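Local structure of BamaA.19900.a (Balamuthia mandrillaris, 6VZZ) at residues S225-G228 / A233-E236; I255-I260 / F313-R318; K307-H312 / N343-Q348. The protein is a glucokinase of the actin-like ATPase clan that binds glucose and probably phosphorylates it to glucose 6-phosphate at the expense of a nucleotide. All blocks are in the same frame, centred on the assembly; numbering follows the deposited sequence.

In the fold
The chain first passes through contact 1, where the loop after strand 213-216 folds back on the start of helix 234-249 and closes a short loop with four intervening residues. Contact 1 is finished before contact 2 opens at 255-260, the glucose-site loop that meets helix 303-327 after 52 intervening residues. Contacts 2 and 3 cross: their segments alternate along the sequence, and both use that helix, which contact 3 joins to 343-348 across 30 residues. A salt bridge, E236 OE2 with K307 NZ, and two hydrogen bonds, S225 O with R318 NH2 and I260 O with H312 ND1, link the three. Helix 303-327 thus unites the subunit-interface loop, the sugar site and the short helix 343-348.

Contact 1 of 3, residues S225-G228 / A233-E236; sequences SPVG and AYAE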
ATOM      1  N   SER A 225     -13.517  -3.354   4.593  1.00 39.43           N
ATOM      2  CA  SER A 225     -14.440  -2.375   4.062  1.00 37.87           C
ATOM      3  C   SER A 225     -15.829  -2.980   3.900  1.00 37.09           C
ATOM      4  O   SER A 225     -15.959  -4.171   3.615  1.00 40.84           O
ATOM      5  CB  SER A 225     -13.947  -1.859   2.708  1.00 35.58           C
ATOM      6  OG  SER A 225     -12.974  -0.860   2.905  1.00 35.69           O
ATOM      7  N   PRO A 226     -16.886  -2.195   4.069  1.00 39.74           N
ATOM      8  CA  PRO A 226     -18.246  -2.708   3.880  1.00 39.69           C
ATOM      9  C   PRO A 226     -18.621  -2.656   2.403  1.00 40.99           C
ATOM     10  O   PRO A 226     -17.843  -2.211   1.568  1.00 41.15           O
ATOM     11  CB  PRO A 226     -19.089  -1.741   4.706  1.00 36.82           C
ATOM     12  CG  PRO A 226     -18.392  -0.449   4.547  1.00 35.87           C
ATOM     13  CD  PRO A 226     -16.899  -0.776   4.466  1.00 41.82           C
ATOM     14  N   VAL A 227     -19.829  -3.133   2.086  1.00 41.89           N
ATOM     15  CA  VAL A 227     -20.394  -2.908   0.758  1.00 41.30           C
ATOM     16  C   VAL A 227     -21.237  -1.645   0.797  1.00 45.29           C
ATOM     17  O   VAL A 227     -21.449  -1.056   1.866  1.00 43.56           O
ATOM     18  CB  VAL A 227     -21.261  -4.085   0.271  1.00 45.60           C
ATOM     19  CG1 VAL A 227     -20.421  -5.278  -0.059  1.00 44.65           C
ATOM     20  CG2 VAL A 227     -22.327  -4.429   1.306  1.00 44.48           C
ATOM     21  N   GLY A 228     -21.757  -1.251  -0.366  1.00 44.49           N
ATOM     22  CA  GLY A 228     -22.712  -0.176  -0.442  1.00 45.07           C
ATOM     23  C   GLY A 228     -24.015  -0.522   0.254  1.00 49.37           C
ATOM     24  O   GLY A 228     -24.489  -1.665   0.220  1.00 47.46           O
ATOM     25  N   ALA A 233     -26.217  -7.745  -0.192  1.00 48.25           N
ATOM     26  CA  ALA A 233     -25.497  -8.436   0.863  1.00 51.83           C
ATOM     27  C   ALA A 233     -25.209  -7.539   2.063  1.00 50.52           C
ATOM     28  O   ALA A 233     -24.485  -7.955   2.973  1.00 50.82           O
ATOM     29  CB  ALA A 233     -24.188  -9.015   0.313  1.00 48.74           C
ATOM     30  N   TYR A 234     -25.770  -6.329   2.091  1.00 46.72           N
ATOM     31  CA  TYR A 234     -25.370  -5.340   3.088  1.00 47.14           C
ATOM     32  C   TYR A 234     -25.806  -5.749   4.492  1.00 51.98           C
ATOM     33  O   TYR A 234     -25.019  -5.671   5.445  1.00 52.35           O
ATOM     34  CB  TYR A 234     -25.942  -3.976   2.711  1.00 46.35           C
ATOM     35  CG  TYR A 234     -25.633  -2.860   3.691  1.00 52.44           C
ATOM     36  CD1 TYR A 234     -24.332  -2.403   3.864  1.00 48.30           C
ATOM     37  CD2 TYR A 234     -26.647  -2.247   4.430  1.00 51.69           C
ATOM     38  CE1 TYR A 234     -24.045  -1.375   4.739  1.00 43.41           C
ATOM     39  CE2 TYR A 234     -26.364  -1.212   5.315  1.00 51.18           C
ATOM     40  CZ  TYR A 234     -25.051  -0.785   5.457  1.00 51.84           C
ATOM     41  OH  TYR A 234     -24.735   0.237   6.322  1.00 56.02           O
ATOM     42  N   ALA A 235     -27.058  -6.186   4.641  1.00 52.32           N
ATOM     43  CA  ALA A 235     -27.552  -6.581   5.956  1.00 53.02           C
ATOM     44  C   ALA A 235     -26.819  -7.810   6.478  1.00 53.57           C
ATOM     45  O   ALA A 235     -26.473  -7.874   7.666  1.00 54.19           O
ATOM     46  CB  ALA A 235     -29.053  -6.842   5.896  1.00 54.19           C
ATOM     47  N   GLU A 236     -26.578  -8.799   5.613  1.00 51.15           N
ATOM     48  CA  GLU A 236     -25.971 -10.038   6.080  1.00 53.40           C
ATOM     49  C   GLU A 236     -24.473  -9.881   6.310  1.00 53.36           C
ATOM     50  O   GLU A 236     -23.925 -10.526   7.212  1.00 52.38           O
ATOM     51  CB  GLU A 236     -26.251 -11.187   5.100  1.00 53.77           C
ATOM     52  CG  GLU A 236     -25.419 -11.183   3.821  1.00 56.54           C
ATOM     53  CD  GLU A 236     -25.365 -12.554   3.134  1.00 68.68           C
ATOM     54  OE1 GLU A 236     -26.145 -13.467   3.520  1.00 67.63           O
ATOM     55  OE2 GLU A 236     -24.532 -12.711   2.207  1.00 69.71           O
TER
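V227 and Y234 carry this contact, and what passes between them is almost wholly van der Waals in kind. The apolar part comes from one methyl. CG2 of V227 rests on the backbone of the tyrosine, 3.6 Å from Y234 CA, and from there it also reaches the near side of the ring, 3.8 Å from Y234 CD1. The methyl approaches at the ring edge and in its plane, so the aromatic face takes no part in its packing. The two side chains slide past each other in opposite directions. Y234 holds CG anti to its own backbone N (chi1 178°), which carries the ring alongside the 225-228 loop and past the backbone of V227 and G228.

Two carbonyl oxygens pack obliquely against the ring without hydrogen bonding. G228 O lies 3.7 Å from Y234 CB, and V227 O stands 3.8 Å from Y234 CD1.

The polar end of the tyrosine is held elsewhere: Y234 OH bonds to E242 of the second subunit, while Y234 packs on T238 and P226 on I224 of that subunit. Within its own subunit, V227 touches R318 of helix 303-327.

A233 takes the N-cap position, and its N is bonded to N231 OD1, two residues earlier, in the pattern of an Asx turn. The arrangement is that of a loop doubling back onto the first turn of the helix it leads into, with an Asx turn at the N-terminus of helix 234-249, here at the dimer interface.

Contact 2 of 3, residues I255-I260 / F313-R318; sequences IEYEDI and FKFLMR. With BGC (beta-D-glucopyranose), chain B.
E258 OE1 accepts a hydrogen bond from the anomeric hydroxyl O1 of glucose at 2.6 Å in the sugar site of an actin-like ATPase fold, where T115, N145, D146, E218 and H221 also bond to the sugar and E258 OE2 is gripped by R264 in a salt bridge and by N116 in a hydrogen bond. With both carboxylate oxygens engaged, the rotation of the group should be fixed. E258 CG stands anti to the backbone N (chi1 -174°), and the extended chain beyond it reaches the sugar from the loop.

The loop itself is braced from within. D259 OD2, which also bonds to Y249 OH, receives E256 N at 3.0 Å from above the carboxylate plane. In return, D259 N donates to E256 O.

Y257 and I260 of the same loop meet segment 313-318, an instance of a ligand-bearing loop seated on a buried hydrophobic surface. The methyl CD1 of I260 lies over the face of F315, 3.8 Å from the centroid of its ring and 7° off the normal, a CH-pi contact. Y257 comes to the same ring at its edge, with Y257 CE1 3.9 Å from F315 CD2, and the two side chains cross at about a right angle. The tyrosine also passes close to the helix backbone, where Y257 CD1 is 3.6 Å from F315 O. R318, with NE paired to E356, NH1 to E237 and NH2 to S225 O, presents its aliphatic stem instead: R318 CG lies 3.4 Å from Y257 OH, a hydroxyl that also has a weak hydrogen bond with S225 N.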
ATOM      1  N   ILE A 255     -12.974  -5.921  12.253  1.00 40.54           N
ATOM      2  CA  ILE A 255     -12.126  -7.092  12.020  1.00 41.79           C
ATOM      3  C   ILE A 255     -11.131  -6.823  10.892  1.00 38.82           C
ATOM      4  O   ILE A 255     -11.305  -5.930  10.053  1.00 37.70           O
ATOM      5  CB  ILE A 255     -12.973  -8.342  11.733  1.00 41.94           C
ATOM      6  CG1 ILE A 255     -13.568  -8.313  10.329  1.00 38.42           C
ATOM      7  CG2 ILE A 255     -14.097  -8.459  12.740  1.00 42.45           C
ATOM      8  CD1 ILE A 255     -14.284  -9.620   9.970  1.00 37.84           C
ATOM      9  N   GLU A 256     -10.050  -7.594  10.899  1.00 39.17           N
ATOM     10  CA  GLU A 256      -9.058  -7.557   9.834  1.00 36.51           C
ATOM     11  C   GLU A 256      -9.511  -8.451   8.698  1.00 35.45           C
ATOM     12  O   GLU A 256     -10.279  -9.397   8.896  1.00 35.43           O
ATOM     13  CB  GLU A 256      -7.685  -8.036  10.321  1.00 36.54           C
ATOM     14  CG  GLU A 256      -7.241  -7.497  11.661  1.00 36.25           C
ATOM     15  CD  GLU A 256      -5.886  -8.037  12.078  1.00 40.67           C
ATOM     16  OE1 GLU A 256      -5.462  -9.083  11.533  1.00 40.50           O
ATOM     17  OE2 GLU A 256      -5.235  -7.408  12.942  1.00 39.93           O
ATOM     18  N   TYR A 257      -9.020  -8.147   7.489  1.00 35.34           N
ATOM     19  CA  TYR A 257      -9.328  -9.009   6.352  1.00 33.99           C
ATOM     20  C   TYR A 257      -8.928 -10.451   6.644  1.00 38.56           C
ATOM     21  O   TYR A 257      -9.645 -11.387   6.265  1.00 38.22           O
ATOM     22  CB  TYR A 257      -8.638  -8.500   5.085  1.00 32.37           C
ATOM     23  CG  TYR A 257      -9.416  -7.427   4.347  1.00 36.09           C
ATOM     24  CD1 TYR A 257     -10.533  -7.749   3.584  1.00 35.70           C
ATOM     25  CD2 TYR A 257      -9.031  -6.089   4.406  1.00 33.22           C
ATOM     26  CE1 TYR A 257     -11.243  -6.770   2.907  1.00 35.43           C
ATOM     27  CE2 TYR A 257      -9.735  -5.115   3.735  1.00 32.56           C
ATOM     28  CZ  TYR A 257     -10.845  -5.456   2.988  1.00 35.81           C
ATOM     29  OH  TYR A 257     -11.553  -4.480   2.312  1.00 37.86           O
ATOM     30  N   GLU A 258      -7.807 -10.645   7.358  1.00 36.73           N
ATOM     31  CA  GLU A 258      -7.355 -11.988   7.713  1.00 36.60           C
ATOM     32  C   GLU A 258      -8.334 -12.698   8.646  1.00 40.17           C
ATOM     33  O   GLU A 258      -8.329 -13.934   8.715  1.00 41.02           O
ATOM     34  CB  GLU A 258      -5.966 -11.929   8.357  1.00 33.98           C
ATOM     35  CG  GLU A 258      -5.349 -13.303   8.618  1.00 37.32           C
ATOM     36  CD  GLU A 258      -3.924 -13.238   9.152  1.00 40.60           C
ATOM     37  OE1 GLU A 258      -3.025 -12.801   8.405  1.00 38.78           O
ATOM     38  OE2 GLU A 258      -3.700 -13.623  10.323  1.00 41.13           O
ATOM     39  N   ASP A 259      -9.191 -11.960   9.350  1.00 36.77           N
ATOM     40  CA  ASP A 259     -10.158 -12.630  10.205  1.00 38.62           C
ATOM     41  C   ASP A 259     -11.230 -13.352   9.403  1.00 41.06           C
ATOM     42  O   ASP A 259     -11.973 -14.166   9.971  1.00 41.34           O
ATOM     43  CB  ASP A 259     -10.782 -11.628  11.179  1.00 38.64           C
ATOM     44  CG  ASP A 259      -9.770 -11.105  12.196  1.00 41.02           C
ATOM     45  OD1 ASP A 259      -8.820 -11.853  12.528  1.00 38.87           O
ATOM     46  OD2 ASP A 259      -9.921  -9.955  12.670  1.00 42.58           O
ATOM     47  N   ILE A 260     -11.310 -13.096   8.097  1.00 37.87           N
ATOM     48  CA  ILE A 260     -12.168 -13.850   7.201  1.00 38.91           C
ATOM     49  C   ILE A 260     -11.357 -14.611   6.157  1.00 41.31           C
ATOM     50  O   ILE A 260     -11.624 -15.793   5.890  1.00 42.85           O
ATOM     51  CB  ILE A 260     -13.196 -12.921   6.524  1.00 39.05           C
ATOM     52  CG1 ILE A 260     -14.231 -12.444   7.543  1.00 40.86           C
ATOM     53  CG2 ILE A 260     -13.856 -13.589   5.329  1.00 40.19           C
ATOM     54  CD1 ILE A 260     -15.230 -11.455   6.964  1.00 41.55           C
ATOM     55  N   PHE A 313     -13.968 -15.759  -0.316  1.00 43.70           N
ATOM     56  CA  PHE A 313     -13.336 -15.233  -1.516  1.00 40.42           C
ATOM     57  C   PHE A 313     -13.837 -13.844  -1.859  1.00 41.49           C
ATOM     58  O   PHE A 313     -13.108 -13.063  -2.486  1.00 40.78           O
ATOM     59  CB  PHE A 313     -13.546 -16.184  -2.684  1.00 43.75           C
ATOM     60  CG  PHE A 313     -12.415 -17.130  -2.868  1.00 50.03           C
ATOM     61  CD1 PHE A 313     -11.179 -16.663  -3.282  1.00 52.74           C
ATOM     62  CD2 PHE A 313     -12.561 -18.472  -2.596  1.00 52.29           C
ATOM     63  CE1 PHE A 313     -10.115 -17.520  -3.440  1.00 55.39           C
ATOM     64  CE2 PHE A 313     -11.494 -19.335  -2.753  1.00 56.78           C
ATOM     65  CZ  PHE A 313     -10.269 -18.857  -3.174  1.00 55.31           C
ATOM     66  N   LYS A 314     -15.065 -13.510  -1.458  1.00 41.93           N
ATOM     67  CA  LYS A 314     -15.546 -12.151  -1.663  1.00 40.68           C
ATOM     68  C   LYS A 314     -14.636 -11.145  -0.970  1.00 39.98           C
ATOM     69  O   LYS A 314     -14.249 -10.129  -1.558  1.00 40.92           O
ATOM     70  CB  LYS A 314     -16.985 -12.018  -1.168  1.00 43.39           C
ATOM     71  CG  LYS A 314     -17.545 -10.622  -1.346  1.00 43.54           C
ATOM     72  CD  LYS A 314     -19.037 -10.640  -1.638  1.00 48.21           C
ATOM     73  CE  LYS A 314     -19.858 -10.791  -0.374  1.00 49.98           C
ATOM     74  NZ  LYS A 314     -21.310 -10.484  -0.615  1.00 54.01           N
ATOM     75  N   PHE A 315     -14.252 -11.427   0.275  1.00 37.61           N
ATOM     76  CA  PHE A 315     -13.407 -10.474   0.982  1.00 37.03           C
ATOM     77  C   PHE A 315     -11.978 -10.501   0.468  1.00 38.20           C
ATOM     78  O   PHE A 315     -11.287  -9.479   0.533  1.00 37.29           O
ATOM     79  CB  PHE A 315     -13.454 -10.724   2.485  1.00 36.63           C
ATOM     80  CG  PHE A 315     -14.628 -10.077   3.150  1.00 39.27           C
ATOM     81  CD1 PHE A 315     -15.873 -10.697   3.142  1.00 41.02           C
ATOM     82  CD2 PHE A 315     -14.502  -8.834   3.750  1.00 36.30           C
ATOM     83  CE1 PHE A 315     -16.971 -10.091   3.738  1.00 42.72           C
ATOM     84  CE2 PHE A 315     -15.585  -8.225   4.344  1.00 37.34           C
ATOM     85  CZ  PHE A 315     -16.827  -8.853   4.343  1.00 41.99           C
ATOM     86  N   LEU A 316     -11.519 -11.637  -0.058  1.00 39.19           N
ATOM     87  CA  LEU A 316     -10.242 -11.626  -0.767  1.00 38.04           C
ATOM     88  C   LEU A 316     -10.307 -10.698  -1.975  1.00 37.52           C
ATOM     89  O   LEU A 316      -9.384  -9.914  -2.215  1.00 33.82           O
ATOM     90  CB  LEU A 316      -9.851 -13.041  -1.197  1.00 38.50           C
ATOM     91  CG  LEU A 316      -8.626 -13.082  -2.120  1.00 36.22           C
ATOM     92  CD1 LEU A 316      -7.368 -12.712  -1.361  1.00 33.88           C
ATOM     93  CD2 LEU A 316      -8.480 -14.435  -2.773  1.00 38.77           C
ATOM     94  N   MET A 317     -11.406 -10.753  -2.733  1.00 36.28           N
ATOM     95  CA  MET A 317     -11.551  -9.846  -3.864  1.00 36.98           C
ATOM     96  C   MET A 317     -11.657  -8.389  -3.418  1.00 36.92           C
ATOM     97  O   MET A 317     -11.230  -7.492  -4.150  1.00 32.99           O
ATOM     98  CB  MET A 317     -12.770 -10.230  -4.703  1.00 39.28           C
ATOM     99  CG  MET A 317     -12.633 -11.537  -5.465  1.00 43.05           C
ATOM    100  SD  MET A 317     -11.331 -11.494  -6.716  1.00 46.04           S
ATOM    101  CE  MET A 317     -10.134 -12.621  -6.024  1.00 39.16           C
ATOM    102  N   ARG A 318     -12.217  -8.125  -2.231  1.00 37.72           N
ATOM    103  CA  ARG A 318     -12.378  -6.733  -1.809  1.00 36.06           C
ATOM    104  C   ARG A 318     -11.045  -6.101  -1.418  1.00 37.20           C
ATOM    105  O   ARG A 318     -10.783  -4.941  -1.758  1.00 37.43           O
ATOM    106  CB  ARG A 318     -13.365  -6.629  -0.653  1.00 36.54           C
ATOM    107  CG  ARG A 318     -13.645  -5.198  -0.250  1.00 36.47           C
ATOM    108  CD  ARG A 318     -14.910  -5.108   0.589  1.00 38.34           C
ATOM    109  NE  ARG A 318     -15.961  -5.930   0.008  1.00 41.13           N
ATOM    110  CZ  ARG A 318     -17.067  -6.305   0.643  1.00 41.72           C
ATOM    111  NH1 ARG A 318     -17.946  -7.080   0.025  1.00 40.32           N
ATOM    112  NH2 ARG A 318     -17.283  -5.924   1.897  1.00 41.95           N
TER
HETATM  113  C2  BGC B 401       1.530 -12.299   8.652  1.00 34.07           C
HETATM  114  C3  BGC B 401       2.323 -12.012   7.386  1.00 34.86           C
HETATM  115  C4  BGC B 401       2.376 -13.257   6.510  1.00 35.95           C
HETATM  116  C5  BGC B 401       0.958 -13.756   6.253  1.00 37.40           C
HETATM  117  C6  BGC B 401       0.890 -15.018   5.426  1.00 34.53           C
HETATM  118  C1  BGC B 401       0.158 -12.828   8.266  1.00 35.01           C
HETATM  119  O1  BGC B 401      -0.637 -13.026   9.377  1.00 39.30           O
HETATM  120  O2  BGC B 401       1.407 -11.117   9.433  1.00 36.32           O
HETATM  121  O3  BGC B 401       3.633 -11.566   7.710  1.00 35.93           O
HETATM  122  O4  BGC B 401       2.977 -12.948   5.261  1.00 32.47           O
HETATM  123  O5  BGC B 401       0.323 -14.025   7.510  1.00 36.44           O
HETATM  124  O6  BGC B 401       1.786 -16.001   5.902  1.00 37.00           O

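Contact 3 of 3, residues K307-H312 / N343-Q348; sequences KAMMLH and NLFLEQ
A Met-aromatic contact joins helix 303-327 to the short helix 343-348, with M309 and M310 on one side and the ring of F345 on the other; its close part is CH-pi, while the sulfurs stand off, that of M310 only obliquely. The main touch is made by the methylene of M309. Its CG stands over the centre of the F345 ring, 3.5 Å from the centroid and 9° off the normal. M309 CB adds to this near the far end of the ring, 3.6 Å from F345 CZ.

M309 SD is 5.1 Å from the F345 centroid, still almost directly above the face. The torsions explain this: CG is anti to the backbone N (chi1 -164°), and the bend at chi2 turns the chain so that SD lies above CG on the ring normal. M310 comes from a different direction, its SD 5.5 Å from the centroid of the F345 ring. The ring also reaches the helix backbone, F345 CZ lying 3.6 Å from M310 N, though no hydrogen bond crosses between the segments.

F345 likewise has its CG anti to its backbone N, an orientation that sends the ring outward from its own helix toward the neighbour. The helices are 8.5 Å apart at M309 CA and F345 CA, a gap bridged largely by this one aromatic group.

A296 touches both M309 and F345, L266 of helix 263-276 packs on M309, and L353 of helix 350-357 on M310. F345 thus packs between M309 and M310 in a buried helix-helix junction, sealed by a CH-pi contact with more distant Met-aromatic contacts, where helices 263-276, 303-327, 343-348 and 350-357 of the actin-like ATPase-clan fold come together.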
ATOM      1  N   LYS A 307     -21.722 -21.061   0.817  1.00 53.80           N
ATOM      2  CA  LYS A 307     -22.005 -19.706   1.286  1.00 55.18           C
ATOM      3  C   LYS A 307     -20.803 -19.113   2.014  1.00 52.60           C
ATOM      4  O   LYS A 307     -20.414 -17.966   1.761  1.00 53.20           O
ATOM      5  CB  LYS A 307     -23.244 -19.716   2.187  1.00 56.95           C
ATOM      6  CG  LYS A 307     -23.750 -18.342   2.614  1.00 59.33           C
ATOM      7  CD  LYS A 307     -24.096 -17.472   1.410  1.00 71.50           C
ATOM      8  CE  LYS A 307     -24.626 -16.095   1.823  1.00 73.65           C
ATOM      9  NZ  LYS A 307     -24.861 -15.189   0.657  1.00 65.60           N
ATOM     10  N   ALA A 308     -20.180 -19.895   2.899  1.00 52.67           N
ATOM     11  CA  ALA A 308     -19.010 -19.411   3.626  1.00 52.27           C
ATOM     12  C   ALA A 308     -17.835 -19.171   2.683  1.00 48.70           C
ATOM     13  O   ALA A 308     -17.157 -18.139   2.759  1.00 44.81           O
ATOM     14  CB  ALA A 308     -18.632 -20.406   4.719  1.00 47.64           C
ATOM     15  N   MET A 309     -17.573 -20.123   1.789  1.00 47.01           N
ATOM     16  CA  MET A 309     -16.474 -19.967   0.842  1.00 47.46           C
ATOM     17  C   MET A 309     -16.698 -18.760  -0.066  1.00 49.22           C
ATOM     18  O   MET A 309     -15.757 -18.026  -0.385  1.00 42.43           O
ATOM     19  CB  MET A 309     -16.329 -21.246   0.022  1.00 47.64           C
ATOM     20  CG  MET A 309     -15.028 -21.390  -0.719  1.00 49.73           C
ATOM     21  SD  MET A 309     -13.679 -21.776   0.406  1.00 52.04           S
ATOM     22  CE  MET A 309     -12.305 -21.846  -0.728  1.00 51.70           C
ATOM     23  N   MET A 310     -17.947 -18.545  -0.487  1.00 51.51           N
ATOM     24  CA  MET A 310     -18.307 -17.352  -1.247  1.00 46.13           C
ATOM     25  C   MET A 310     -17.870 -16.082  -0.526  1.00 46.65           C
ATOM     26  O   MET A 310     -17.227 -15.204  -1.112  1.00 47.18           O
ATOM     27  CB  MET A 310     -19.816 -17.345  -1.481  1.00 51.68           C
ATOM     28  CG  MET A 310     -20.287 -16.441  -2.595  1.00 60.82           C
ATOM     29  SD  MET A 310     -19.534 -16.911  -4.161  1.00 77.57           S
ATOM     30  CE  MET A 310     -18.343 -15.583  -4.343  1.00 55.22           C
ATOM     31  N   LEU A 311     -18.229 -15.959   0.754  1.00 47.78           N
ATOM     32  CA  LEU A 311     -17.862 -14.767   1.508  1.00 46.94           C
ATOM     33  C   LEU A 311     -16.361 -14.700   1.726  1.00 43.83           C
ATOM     34  O   LEU A 311     -15.768 -13.615   1.691  1.00 42.80           O
ATOM     35  CB  LEU A 311     -18.596 -14.746   2.844  1.00 46.36           C
ATOM     36  CG  LEU A 311     -20.081 -14.439   2.742  1.00 45.78           C
ATOM     37  CD1 LEU A 311     -20.834 -15.198   3.797  1.00 48.78           C
ATOM     38  CD2 LEU A 311     -20.286 -12.947   2.903  1.00 46.61           C
ATOM     39  N   HIS A 312     -15.741 -15.854   1.967  1.00 45.85           N
ATOM     40  CA  HIS A 312     -14.290 -15.936   2.092  1.00 43.63           C
ATOM     41  C   HIS A 312     -13.617 -15.294   0.885  1.00 41.90           C
ATOM     42  O   HIS A 312     -12.834 -14.348   1.018  1.00 39.66           O
ATOM     43  CB  HIS A 312     -13.898 -17.409   2.246  1.00 42.60           C
ATOM     44  CG  HIS A 312     -12.428 -17.661   2.302  1.00 41.83           C
ATOM     45  ND1 HIS A 312     -11.645 -17.284   3.371  1.00 41.62           N
ATOM     46  CD2 HIS A 312     -11.603 -18.299   1.439  1.00 44.03           C
ATOM     47  CE1 HIS A 312     -10.397 -17.660   3.153  1.00 45.52           C
ATOM     48  NE2 HIS A 312     -10.345 -18.276   1.985  1.00 45.34           N
ATOM     49  N   ASN A 343      -8.890 -23.105  -7.103  1.00 44.43           N
ATOM     50  CA  ASN A 343      -9.153 -22.455  -8.384  1.00 45.26           C
ATOM     51  C   ASN A 343     -10.443 -22.952  -9.018  1.00 47.01           C
ATOM     52  O   ASN A 343     -11.103 -22.196  -9.734  1.00 46.72           O
ATOM     53  CB  ASN A 343      -7.993 -22.677  -9.352  1.00 44.55           C
ATOM     54  CG  ASN A 343      -6.745 -21.949  -8.934  1.00 46.85           C
ATOM     55  OD1 ASN A 343      -6.800 -20.823  -8.430  1.00 42.19           O
ATOM     56  ND2 ASN A 343      -5.600 -22.591  -9.134  1.00 48.66           N
ATOM     57  N   LEU A 344     -10.809 -24.216  -8.784  1.00 48.43           N
ATOM     58  CA  LEU A 344     -12.068 -24.719  -9.320  1.00 42.76           C
ATOM     59  C   LEU A 344     -13.240 -23.956  -8.727  1.00 47.44           C
ATOM     60  O   LEU A 344     -14.127 -23.499  -9.457  1.00 46.65           O
ATOM     61  CB  LEU A 344     -12.207 -26.213  -9.053  1.00 44.44           C
ATOM     62  CG  LEU A 344     -13.595 -26.796  -9.336  1.00 50.85           C
ATOM     63  CD1 LEU A 344     -13.926 -26.802 -10.826  1.00 47.63           C
ATOM     64  CD2 LEU A 344     -13.737 -28.193  -8.739  1.00 48.31           C
ATOM     65  N   PHE A 345     -13.250 -23.788  -7.399  1.00 46.92           N
ATOM     66  CA  PHE A 345     -14.302 -22.986  -6.781  1.00 46.39           C
ATOM     67  C   PHE A 345     -14.341 -21.595  -7.388  1.00 47.61           C
ATOM     68  O   PHE A 345     -15.420 -21.050  -7.649  1.00 51.06           O
ATOM     69  CB  PHE A 345     -14.104 -22.882  -5.269  1.00 45.02           C
ATOM     70  CG  PHE A 345     -15.117 -22.000  -4.604  1.00 47.91           C
ATOM     71  CD1 PHE A 345     -16.330 -22.519  -4.174  1.00 49.16           C
ATOM     72  CD2 PHE A 345     -14.881 -20.641  -4.445  1.00 46.43           C
ATOM     73  CE1 PHE A 345     -17.286 -21.705  -3.583  1.00 49.71           C
ATOM     74  CE2 PHE A 345     -15.839 -19.819  -3.857  1.00 47.76           C
ATOM     75  CZ  PHE A 345     -17.040 -20.352  -3.427  1.00 49.69           C
ATOM     76  N   LEU A 346     -13.167 -21.018  -7.629  1.00 44.76           N
ATOM     77  CA  LEU A 346     -13.073 -19.672  -8.174  1.00 44.64           C
ATOM     78  C   LEU A 346     -13.737 -19.580  -9.550  1.00 47.70           C
ATOM     79  O   LEU A 346     -14.478 -18.629  -9.832  1.00 45.79           O
ATOM     80  CB  LEU A 346     -11.600 -19.289  -8.228  1.00 45.17           C
ATOM     81  CG  LEU A 346     -11.095 -17.867  -8.083  1.00 48.12           C
ATOM     82  CD1 LEU A 346      -9.588 -17.909  -7.854  1.00 44.46           C
ATOM     83  CD2 LEU A 346     -11.420 -17.086  -9.347  1.00 48.24           C
ATOM     84  N   GLU A 347     -13.511 -20.575 -10.409  1.00 46.99           N
ATOM     85  CA  GLU A 347     -14.128 -20.561 -11.732  1.00 47.33           C
ATOM     86  C   GLU A 347     -15.617 -20.882 -11.683  1.00 47.69           C
ATOM     87  O   GLU A 347     -16.380 -20.386 -12.524  1.00 46.31           O
ATOM     88  CB  GLU A 347     -13.412 -21.540 -12.662  1.00 47.41           C
ATOM     89  CG  GLU A 347     -12.057 -21.039 -13.144  1.00 49.14           C
ATOM     90  CD  GLU A 347     -12.170 -19.877 -14.122  1.00 48.70           C
ATOM     91  OE1 GLU A 347     -13.297 -19.544 -14.542  1.00 47.10           O
ATOM     92  OE2 GLU A 347     -11.125 -19.297 -14.478  1.00 47.09           O
ATOM     93  N   GLN A 348     -16.057 -21.708 -10.729  1.00 45.26           N
ATOM     94  CA  GLN A 348     -17.492 -21.964 -10.623  1.00 49.29           C
ATOM     95  C   GLN A 348     -18.256 -20.713 -10.220  1.00 48.69           C
ATOM     96  O   GLN A 348     -19.443 -20.589 -10.531  1.00 50.09           O
ATOM     97  CB  GLN A 348     -17.783 -23.072  -9.618  1.00 47.69           C
ATOM     98  CG  GLN A 348     -17.184 -24.410  -9.943  1.00 48.47           C
ATOM     99  CD  GLN A 348     -17.305 -25.377  -8.779  1.00 55.64           C
ATOM    100  OE1 GLN A 348     -17.258 -24.979  -7.607  1.00 54.51           O
ATOM    101  NE2 GLN A 348     -17.477 -26.654  -9.094  1.00 54.54           N
TER